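PDB 4DG8: PA1221 from Pseudomonas aeruginosa, which is an ANL-family AMP-binding enzyme with a phosphopantetheine attachment site in its sequence, modelled here with adenosine monophosphate. Local coordinates for residues Gly420-Asn425 and Leu429-Leu434; Phe171-Thr176 and Pro480-Pro485. All coordinates share one frame; numbering follows the deposited sequence.

Contact 1 of 2, residues Gly420-Asn425 and Leu429-Leu434. With AMP (adenosine monophosphate), chain B.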
ATOM      1  N   GLY A 420      -3.353   8.600  17.597  1.00 46.44           N
ATOM      2  CA  GLY A 420      -3.570   7.220  18.000  1.00 48.18           C
ATOM      3  C   GLY A 420      -3.508   6.231  16.848  1.00 43.19           C
ATOM      4  O   GLY A 420      -3.956   5.094  16.970  1.00 41.37           O
ATOM      5  N   GLN A 421      -2.948   6.662  15.725  1.00 38.06           N
ATOM      6  CA  GLN A 421      -2.945   5.838  14.525  1.00 37.93           C
ATOM      7  C   GLN A 421      -1.978   4.661  14.634  1.00 36.41           C
ATOM      8  O   GLN A 421      -0.798   4.840  14.944  1.00 36.20           O
ATOM      9  CB  GLN A 421      -2.597   6.691  13.309  1.00 35.09           C
ATOM     10  CG  GLN A 421      -2.329   5.888  12.048  1.00 38.24           C
ATOM     11  CD  GLN A 421      -2.054   6.790  10.844  1.00 38.98           C
ATOM     12  OE1 GLN A 421      -2.909   7.579  10.433  1.00 40.38           O
ATOM     13  NE2 GLN A 421      -0.855   6.679  10.284  1.00 38.25           N
ATOM     14  N   VAL A 422      -2.482   3.457  14.368  1.00 28.51           N
ATOM     15  CA  VAL A 422      -1.648   2.264  14.415  1.00 32.91           C
ATOM     16  C   VAL A 422      -1.647   1.562  13.065  1.00 35.28           C
ATOM     17  O   VAL A 422      -2.537   1.787  12.251  1.00 38.35           O
ATOM     18  CB  VAL A 422      -2.180   1.270  15.452  1.00 36.29           C
ATOM     19  CG1 VAL A 422      -2.210   1.908  16.835  1.00 37.57           C
ATOM     20  CG2 VAL A 422      -3.567   0.803  15.046  1.00 36.91           C
ATOM     21  N   LYS A 423      -0.658   0.705  12.825  1.00 33.84           N
ATOM     22  CA  LYS A 423      -0.653  -0.105  11.606  1.00 30.14           C
ATOM     23  C   LYS A 423      -1.143  -1.521  11.905  1.00 36.45           C
ATOM     24  O   LYS A 423      -0.515  -2.245  12.677  1.00 40.54           O
ATOM     25  CB  LYS A 423       0.750  -0.156  10.979  1.00 24.17           C
ATOM     26  CG  LYS A 423       1.299   1.190  10.468  1.00 31.25           C
ATOM     27  CD  LYS A 423       0.542   1.682   9.224  1.00 35.26           C
ATOM     28  CE  LYS A 423       0.814   0.828   7.960  1.00 30.51           C
ATOM     29  NZ  LYS A 423       2.094   1.160   7.253  1.00 24.74           N
ATOM     30  N   LEU A 424      -2.252  -1.922  11.291  1.00 28.88           N
ATOM     31  CA  LEU A 424      -2.788  -3.260  11.518  1.00 34.22           C
ATOM     32  C   LEU A 424      -2.811  -4.071  10.218  1.00 33.05           C
ATOM     33  O   LEU A 424      -3.622  -3.821   9.326  1.00 34.12           O
ATOM     34  CB  LEU A 424      -4.199  -3.141  12.110  1.00 37.20           C
ATOM     35  CG  LEU A 424      -5.033  -4.386  12.390  1.00 44.26           C
ATOM     36  CD1 LEU A 424      -4.246  -5.363  13.230  1.00 47.75           C
ATOM     37  CD2 LEU A 424      -6.337  -3.996  13.089  1.00 47.18           C
ATOM     38  N   ASN A 425      -1.921  -5.050  10.123  1.00 38.55           N
ATOM     39  CA  ASN A 425      -1.830  -5.895   8.934  1.00 38.98           C
ATOM     40  C   ASN A 425      -1.886  -5.113   7.626  1.00 36.22           C
ATOM     41  O   ASN A 425      -2.696  -5.406   6.744  1.00 32.28           O
ATOM     42  CB  ASN A 425      -2.881  -6.998   8.971  1.00 42.03           C
ATOM     43  CG  ASN A 425      -2.754  -7.845  10.207  1.00 46.04           C
ATOM     44  OD1 ASN A 425      -1.656  -8.295  10.549  1.00 49.27           O
ATOM     45  ND2 ASN A 425      -3.865  -8.034  10.914  1.00 39.59           N
ATOM     46  N   LEU A 429      -5.004   2.519  10.979  1.00 35.65           N
ATOM     47  CA  LEU A 429      -6.274   2.494  11.667  1.00 28.10           C
ATOM     48  C   LEU A 429      -6.286   3.543  12.751  1.00 30.22           C
ATOM     49  O   LEU A 429      -5.337   3.628  13.566  1.00 29.10           O
ATOM     50  CB  LEU A 429      -6.514   1.115  12.281  1.00 33.74           C
ATOM     51  CG  LEU A 429      -7.872   0.945  12.952  1.00 31.29           C
ATOM     52  CD1 LEU A 429      -8.975   1.244  11.940  1.00 33.03           C
ATOM     53  CD2 LEU A 429      -8.001  -0.449  13.523  1.00 27.53           C
ATOM     54  N   ASP A 430      -7.383   4.296  12.802  1.00 33.63           N
ATOM     55  CA  ASP A 430      -7.563   5.252  13.876  1.00 33.50           C
ATOM     56  C   ASP A 430      -8.200   4.399  14.952  1.00 41.65           C
ATOM     57  O   ASP A 430      -9.408   4.144  14.964  1.00 40.54           O
ATOM     58  CB  ASP A 430      -8.535   6.341  13.426  1.00 28.33           C
ATOM     59  CG  ASP A 430      -8.671   7.462  14.434  1.00 35.69           C
ATOM     60  OD1 ASP A 430      -8.417   7.228  15.643  1.00 32.23           O
ATOM     61  OD2 ASP A 430      -9.058   8.580  14.010  1.00 33.20           O
ATOM     62  N   LEU A 431      -7.356   3.996  15.891  1.00 40.13           N
ATOM     63  CA  LEU A 431      -7.736   3.014  16.889  1.00 36.43           C
ATOM     64  C   LEU A 431      -8.718   3.624  17.889  1.00 40.84           C
ATOM     65  O   LEU A 431      -9.734   3.004  18.224  1.00 34.60           O
ATOM     66  CB  LEU A 431      -6.488   2.440  17.569  1.00 36.74           C
ATOM     67  CG  LEU A 431      -6.696   1.301  18.567  1.00 49.14           C
ATOM     68  CD1 LEU A 431      -7.339   0.115  17.879  1.00 47.65           C
ATOM     69  CD2 LEU A 431      -5.369   0.906  19.178  1.00 49.12           C
ATOM     70  N   PRO A 432      -8.419   4.850  18.364  1.00 40.32           N
ATOM     71  CA  PRO A 432      -9.316   5.481  19.333  1.00 44.07           C
ATOM     72  C   PRO A 432     -10.703   5.740  18.749  1.00 44.95           C
ATOM     73  O   PRO A 432     -11.682   5.699  19.500  1.00 44.76           O
ATOM     74  CB  PRO A 432      -8.607   6.800  19.660  1.00 37.85           C
ATOM     75  CG  PRO A 432      -7.185   6.552  19.330  1.00 38.05           C
ATOM     76  CD  PRO A 432      -7.224   5.676  18.119  1.00 34.95           C
ATOM     77  N   ALA A 433     -10.794   5.979  17.441  1.00 40.44           N
ATOM     78  CA  ALA A 433     -12.101   6.180  16.804  1.00 45.47           C
ATOM     79  C   ALA A 433     -12.929   4.898  16.823  1.00 44.30           C
ATOM     80  O   ALA A 433     -14.102   4.918  17.200  1.00 37.80           O
ATOM     81  CB  ALA A 433     -11.949   6.703  15.372  1.00 46.89           C
ATOM     82  N   LEU A 434     -12.305   3.786  16.437  1.00 36.34           N
ATOM     83  CA  LEU A 434     -12.968   2.482  16.420  1.00 41.75           C
ATOM     84  C   LEU A 434     -13.376   2.060  17.838  1.00 42.18           C
ATOM     85  O   LEU A 434     -14.461   1.497  18.076  1.00 42.60           O
ATOM     86  CB  LEU A 434     -12.051   1.435  15.762  1.00 35.99           C
ATOM     87  CG  LEU A 434     -12.621   0.020  15.617  1.00 42.67           C
ATOM     88  CD1 LEU A 434     -13.933   0.069  14.840  1.00 33.56           C
ATOM     89  CD2 LEU A 434     -11.611  -0.950  14.965  1.00 35.39           C
TER
HETATM   90  P   AMP B 701       0.441   3.455   4.576  1.00 26.02           P
HETATM   91  O1P AMP B 701      -0.672   2.452   4.783  1.00 21.91           O
HETATM   92  O2P AMP B 701       1.566   3.105   3.611  1.00 21.46           O
HETATM   93  O3P AMP B 701      -0.222   4.758   4.169  1.00 18.74           O
HETATM   94  O5' AMP B 701       1.064   3.856   5.983  1.00 23.28           O
HETATM   95  C5' AMP B 701       1.946   4.956   6.092  1.00 19.44           C
HETATM   96  C4' AMP B 701       2.460   5.117   7.496  1.00 26.58           C
HETATM   97  O4' AMP B 701       3.114   3.896   7.931  1.00 25.16           O
HETATM   98  C3' AMP B 701       3.512   6.194   7.689  1.00 27.62           C
HETATM   99  O3' AMP B 701       2.953   7.498   7.792  1.00 25.55           O
HETATM  100  C2' AMP B 701       4.234   5.730   8.947  1.00 26.56           C
HETATM  101  O2' AMP B 701       3.473   6.054  10.105  1.00 24.71           O
HETATM  102  C1' AMP B 701       4.216   4.209   8.764  1.00 22.01           C
HETATM  103  N9  AMP B 701       5.452   3.713   8.115  1.00 25.49           N
HETATM  104  C8  AMP B 701       5.549   3.366   6.809  1.00 23.02           C
HETATM  105  N7  AMP B 701       6.800   2.948   6.495  1.00 22.04           N
HETATM  106  C5  AMP B 701       7.548   3.030   7.605  1.00 26.91           C
HETATM  107  C6  AMP B 701       8.964   2.742   7.964  1.00 23.79           C
HETATM  108  N6  AMP B 701       9.836   2.284   7.049  1.00 20.51           N
HETATM  109  N1  AMP B 701       9.353   2.951   9.246  1.00 28.59           N
HETATM  110  C2  AMP B 701       8.475   3.409  10.164  1.00 23.97           C
HETATM  111  N3  AMP B 701       7.180   3.687   9.906  1.00 22.74           N
HETATM  112  C4  AMP B 701       6.654   3.525   8.672  1.00 23.44           C

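Contact 2 of 2, residues Phe171-Thr176 and Pro480-Pro485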
ATOM      1  N   PHE A 171      -8.331   3.305  -0.302  1.00 22.73           N
ATOM      2  CA  PHE A 171      -9.080   3.846   0.830  1.00 25.81           C
ATOM      3  C   PHE A 171      -8.206   3.785   2.086  1.00 38.86           C
ATOM      4  O   PHE A 171      -7.470   2.810   2.297  1.00 28.72           O
ATOM      5  CB  PHE A 171     -10.380   3.078   1.044  1.00 23.44           C
ATOM      6  CG  PHE A 171     -11.542   3.610   0.243  1.00 31.00           C
ATOM      7  CD1 PHE A 171     -12.220   4.744   0.654  1.00 33.28           C
ATOM      8  CD2 PHE A 171     -11.958   2.974  -0.919  1.00 23.44           C
ATOM      9  CE1 PHE A 171     -13.298   5.239  -0.082  1.00 34.74           C
ATOM     10  CE2 PHE A 171     -13.041   3.461  -1.655  1.00 24.76           C
ATOM     11  CZ  PHE A 171     -13.702   4.592  -1.241  1.00 27.83           C
ATOM     12  N   SER A 172      -8.270   4.841   2.897  1.00 31.27           N
ATOM     13  CA  SER A 172      -7.553   4.871   4.162  1.00 33.10           C
ATOM     14  C   SER A 172      -8.502   4.973   5.362  1.00 28.53           C
ATOM     15  O   SER A 172      -9.398   5.826   5.402  1.00 32.52           O
ATOM     16  CB  SER A 172      -6.529   6.008   4.193  1.00 34.38           C
ATOM     17  OG  SER A 172      -5.865   6.040   5.446  1.00 39.50           O
ATOM     18  N   SER A 173      -8.330   4.060   6.310  1.00 26.11           N
ATOM     19  CA  SER A 173      -9.070   4.093   7.587  1.00 31.28           C
ATOM     20  C   SER A 173      -8.260   4.732   8.730  1.00 33.01           C
ATOM     21  O   SER A 173      -8.626   4.645   9.922  1.00 27.13           O
ATOM     22  CB  SER A 173      -9.595   2.701   7.953  1.00 26.32           C
ATOM     23  OG  SER A 173     -10.557   2.278   7.000  1.00 36.25           O
ATOM     24  N   GLY A 174      -7.122   5.312   8.360  1.00 33.05           N
ATOM     25  CA  GLY A 174      -6.179   5.856   9.325  1.00 35.31           C
ATOM     26  C   GLY A 174      -6.623   7.103  10.063  1.00 38.53           C
ATOM     27  O   GLY A 174      -6.009   7.479  11.072  1.00 42.35           O
ATOM     28  N   THR A 175      -7.685   7.743   9.572  1.00 40.53           N
ATOM     29  CA  THR A 175      -8.204   8.959  10.213  1.00 44.24           C
ATOM     30  C   THR A 175      -9.746   9.052  10.290  1.00 40.63           C
ATOM     31  O   THR A 175     -10.466   8.977   9.282  1.00 36.24           O
ATOM     32  CB  THR A 175      -7.589  10.240   9.580  1.00 51.62           C
ATOM     33  OG1 THR A 175      -6.152  10.139   9.591  1.00 43.17           O
ATOM     34  CG2 THR A 175      -8.023  11.480  10.357  1.00 47.28           C
ATOM     35  N   THR A 176     -10.208   9.286  11.515  1.00 34.18           N
ATOM     36  CA  THR A 176     -11.581   9.119  11.973  1.00 32.08           C
ATOM     37  C   THR A 176     -12.151   7.735  11.652  1.00 45.11           C
ATOM     38  O   THR A 176     -11.402   6.791  11.345  1.00 36.11           O
ATOM     39  CB  THR A 176     -12.530  10.165  11.319  1.00 46.16           C
ATOM     40  OG1 THR A 176     -12.844   9.767   9.976  1.00 46.26           O
ATOM     41  CG2 THR A 176     -11.903  11.554  11.308  1.00 42.74           C
ATOM     42  N   PRO A 480     -15.406  -4.246   8.152  1.00 40.83           N
ATOM     43  CA  PRO A 480     -14.628  -5.091   7.246  1.00 34.06           C
ATOM     44  C   PRO A 480     -13.853  -6.124   8.065  1.00 36.40           C
ATOM     45  O   PRO A 480     -13.548  -5.871   9.237  1.00 34.36           O
ATOM     46  CB  PRO A 480     -13.682  -4.099   6.566  1.00 31.13           C
ATOM     47  CG  PRO A 480     -13.583  -2.952   7.509  1.00 40.25           C
ATOM     48  CD  PRO A 480     -14.917  -2.856   8.192  1.00 38.32           C
ATOM     49  N   THR A 481     -13.561  -7.274   7.467  1.00 33.44           N
ATOM     50  CA  THR A 481     -12.909  -8.359   8.192  1.00 42.57           C
ATOM     51  C   THR A 481     -11.680  -7.865   8.959  1.00 43.49           C
ATOM     52  O   THR A 481     -11.495  -8.198  10.134  1.00 39.31           O
ATOM     53  CB  THR A 481     -12.485  -9.524   7.255  1.00 42.24           C
ATOM     54  OG1 THR A 481     -11.658  -9.020   6.198  1.00 35.30           O
ATOM     55  CG2 THR A 481     -13.709 -10.227   6.667  1.00 44.87           C
ATOM     56  N   TRP A 482     -10.864  -7.047   8.297  1.00 33.66           N
ATOM     57  CA  TRP A 482      -9.575  -6.641   8.857  1.00 31.80           C
ATOM     58  C   TRP A 482      -9.697  -5.739  10.100  1.00 36.19           C
ATOM     59  O   TRP A 482      -8.722  -5.556  10.819  1.00 31.19           O
ATOM     60  CB  TRP A 482      -8.704  -5.988   7.784  1.00 31.74           C
ATOM     61  CG  TRP A 482      -9.149  -4.609   7.402  1.00 37.00           C
ATOM     62  CD1 TRP A 482     -10.014  -4.268   6.400  1.00 36.92           C
ATOM     63  CD2 TRP A 482      -8.736  -3.379   8.012  1.00 46.23           C
ATOM     64  NE1 TRP A 482     -10.172  -2.898   6.355  1.00 42.06           N
ATOM     65  CE2 TRP A 482      -9.399  -2.331   7.334  1.00 48.16           C
ATOM     66  CE3 TRP A 482      -7.868  -3.061   9.067  1.00 43.52           C
ATOM     67  CZ2 TRP A 482      -9.223  -0.987   7.676  1.00 51.93           C
ATOM     68  CZ3 TRP A 482      -7.692  -1.723   9.407  1.00 53.81           C
ATOM     69  CH2 TRP A 482      -8.368  -0.704   8.713  1.00 52.75           C
ATOM     70  N   GLN A 483     -10.884  -5.181  10.345  1.00 31.71           N
ATOM     71  CA  GLN A 483     -11.125  -4.382  11.545  1.00 35.91           C
ATOM     72  C   GLN A 483     -11.831  -5.121  12.678  1.00 40.46           C
ATOM     73  O   GLN A 483     -12.040  -4.546  13.745  1.00 45.13           O
ATOM     74  CB  GLN A 483     -11.967  -3.150  11.212  1.00 37.30           C
ATOM     75  CG  GLN A 483     -11.287  -2.153  10.312  1.00 44.14           C
ATOM     76  CD  GLN A 483     -12.138  -0.916  10.083  1.00 43.45           C
ATOM     77  OE1 GLN A 483     -13.236  -0.797  10.621  1.00 44.06           O
ATOM     78  NE2 GLN A 483     -11.633   0.009   9.275  1.00 49.92           N
ATOM     79  N   ARG A 484     -12.238  -6.366  12.448  1.00 35.99           N
ATOM     80  CA  ARG A 484     -12.956  -7.111  13.485  1.00 41.59           C
ATOM     81  C   ARG A 484     -11.983  -7.687  14.486  1.00 36.35           C
ATOM     82  O   ARG A 484     -11.053  -8.395  14.103  1.00 35.55           O
ATOM     83  CB  ARG A 484     -13.779  -8.247  12.883  1.00 44.49           C
ATOM     84  CG  ARG A 484     -14.918  -7.784  11.990  1.00 42.36           C
ATOM     85  CD  ARG A 484     -15.432  -8.953  11.182  1.00 45.04           C
ATOM     86  NE  ARG A 484     -16.365  -8.535  10.148  1.00 50.00           N
ATOM     87  CZ  ARG A 484     -16.883  -9.361   9.248  1.00 50.39           C
ATOM     88  NH1 ARG A 484     -16.548 -10.649   9.263  1.00 53.10           N
ATOM     89  NH2 ARG A 484     -17.730  -8.899   8.340  1.00 38.77           N
ATOM     90  N   PRO A 485     -12.185  -7.387  15.777  1.00 41.28           N
ATOM     91  CA  PRO A 485     -11.287  -7.956  16.790  1.00 40.42           C
ATOM     92  C   PRO A 485     -11.254  -9.473  16.691  1.00 41.61           C
ATOM     93  O   PRO A 485     -12.281 -10.095  16.410  1.00 38.04           O
ATOM     94  CB  PRO A 485     -11.930  -7.535  18.108  1.00 34.12           C
ATOM     95  CG  PRO A 485     -12.650  -6.270  17.766  1.00 44.18           C
ATOM     96  CD  PRO A 485     -13.158  -6.451  16.358  1.00 45.97           C
TER
HETATM   97  O   HOH W   1     -12.624   3.145   8.303  1.00 44.33           O

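Contact 1 of 2, residues Gly420-Asn425 and Leu429-Leu434
Leu429 and Val422 face each other as a hydrogen-bonded antiparallel pair: Val422 N donates to Leu429 O at 3.0 Å, and Leu429 N returns a bond to Val422 O at 2.9 Å. Their side chains lie alongside on the same face of the strand pair, Val422 CG2 reaching Leu429 CB at 4.1 Å. In Leu429, chi1 of -176° together with chi2 of 57° brings CD2 to Leu424 CD2 at 3.9 Å; these two leucines also run side by side. Both strands, 421-424 and 427-430, form a tight antiparallel hairpin that carries the A8 motif of ANL adenylating enzymes, and the second passes directly into helix 431-439. Asp430 sits at that helix's N-cap, its OD1 accepting from Ala433 N at 3.2 Å from well above the carboxylate plane. Leu431, in the first turn, slants across the other branch of Val422, CD2 to CG1 4.1 Å, and also touches Leu460 of strand 457-466. Lys423 starts away from Leu429-Leu434, and its chain, bent at chi2, chi3 and chi4, takes NZ to adenosine monophosphate, donating to O4' at 3.0 Å and O5' at 3.2 Å; Gly285 O is a further partner.

Contact 2 of 2, residues Phe171-Thr176 and Pro480-Pro485
Ser173 is the one residue of Phe171-Thr176 that reaches the other segment, and it does so by van der Waals contact against Trp482 and Gln483. Its CB lies in the plane of the indole at the benzo edge, 3.7 Å from Trp482 CH2, while Ser173 OG comes to 3.6 Å from Trp482 CZ2. The serine therefore abuts the rim of the ring rather than lying over it. One face of the same indole is occupied by its own neighbour: Gln483 CG sits 3.3 Å above the plane, over the ring centre. With chi1 of Trp482 at 73°, its CG is wedged between backbone N and carbonyl carbon, and the indole projects toward Ser173 with the extended glutamine chain lying over that face.

Backbone-shaping bonds set up both sides. Phe171-Thr176 is the end of strand 166-172 and the start of the loop after it, where the Ser/Thr/Gly-rich A3 motif of ANL enzymes, a loop resembling a P-loop, begins; Ser172 OG closes an ST turn by accepting from Gly174 N at 3.3 Å. In the other segment, Trp482 lies in a short 3-10 segment between helix 473-478 and strand 487-490, where Gln483 N bonds to Pro480 O at 3.0 Å.

The polar contact is indirect. Ser173 OG and Gln483 NE2 approach to 3.4 Å with an angle too poor for a hydrogen bond, but a water joins them, 2.6 Å from Ser173 OG and accepting a weak bond from Gln483 NE2. Outside the two segments, Trp482 stacks on the ring of Tyr427.

Overall arrangement
The centres of contacts 1 and 2 are about 8 Å apart, and Asp430 links them: its N lies 3.2 Å from Ser173 O, a probable hydrogen bond, while Asp430 OD2 takes a weak bond from Thr176 N. Leu429 makes a second connection, packing on Trp482 and Gln483, so the hairpin of contact 1 touches both segments of contact 2. In sequence, 420-434 falls within the long excursion between 171-176 and 480-485. Only contact 1 supplies a residue of the adenosine monophosphate pocket, Lys423; the Trp482 side chain stays about 9 Å from the ligand. Asp402, Thr312, Asn307 and Gly308 also hydrogen-bond the nucleotide.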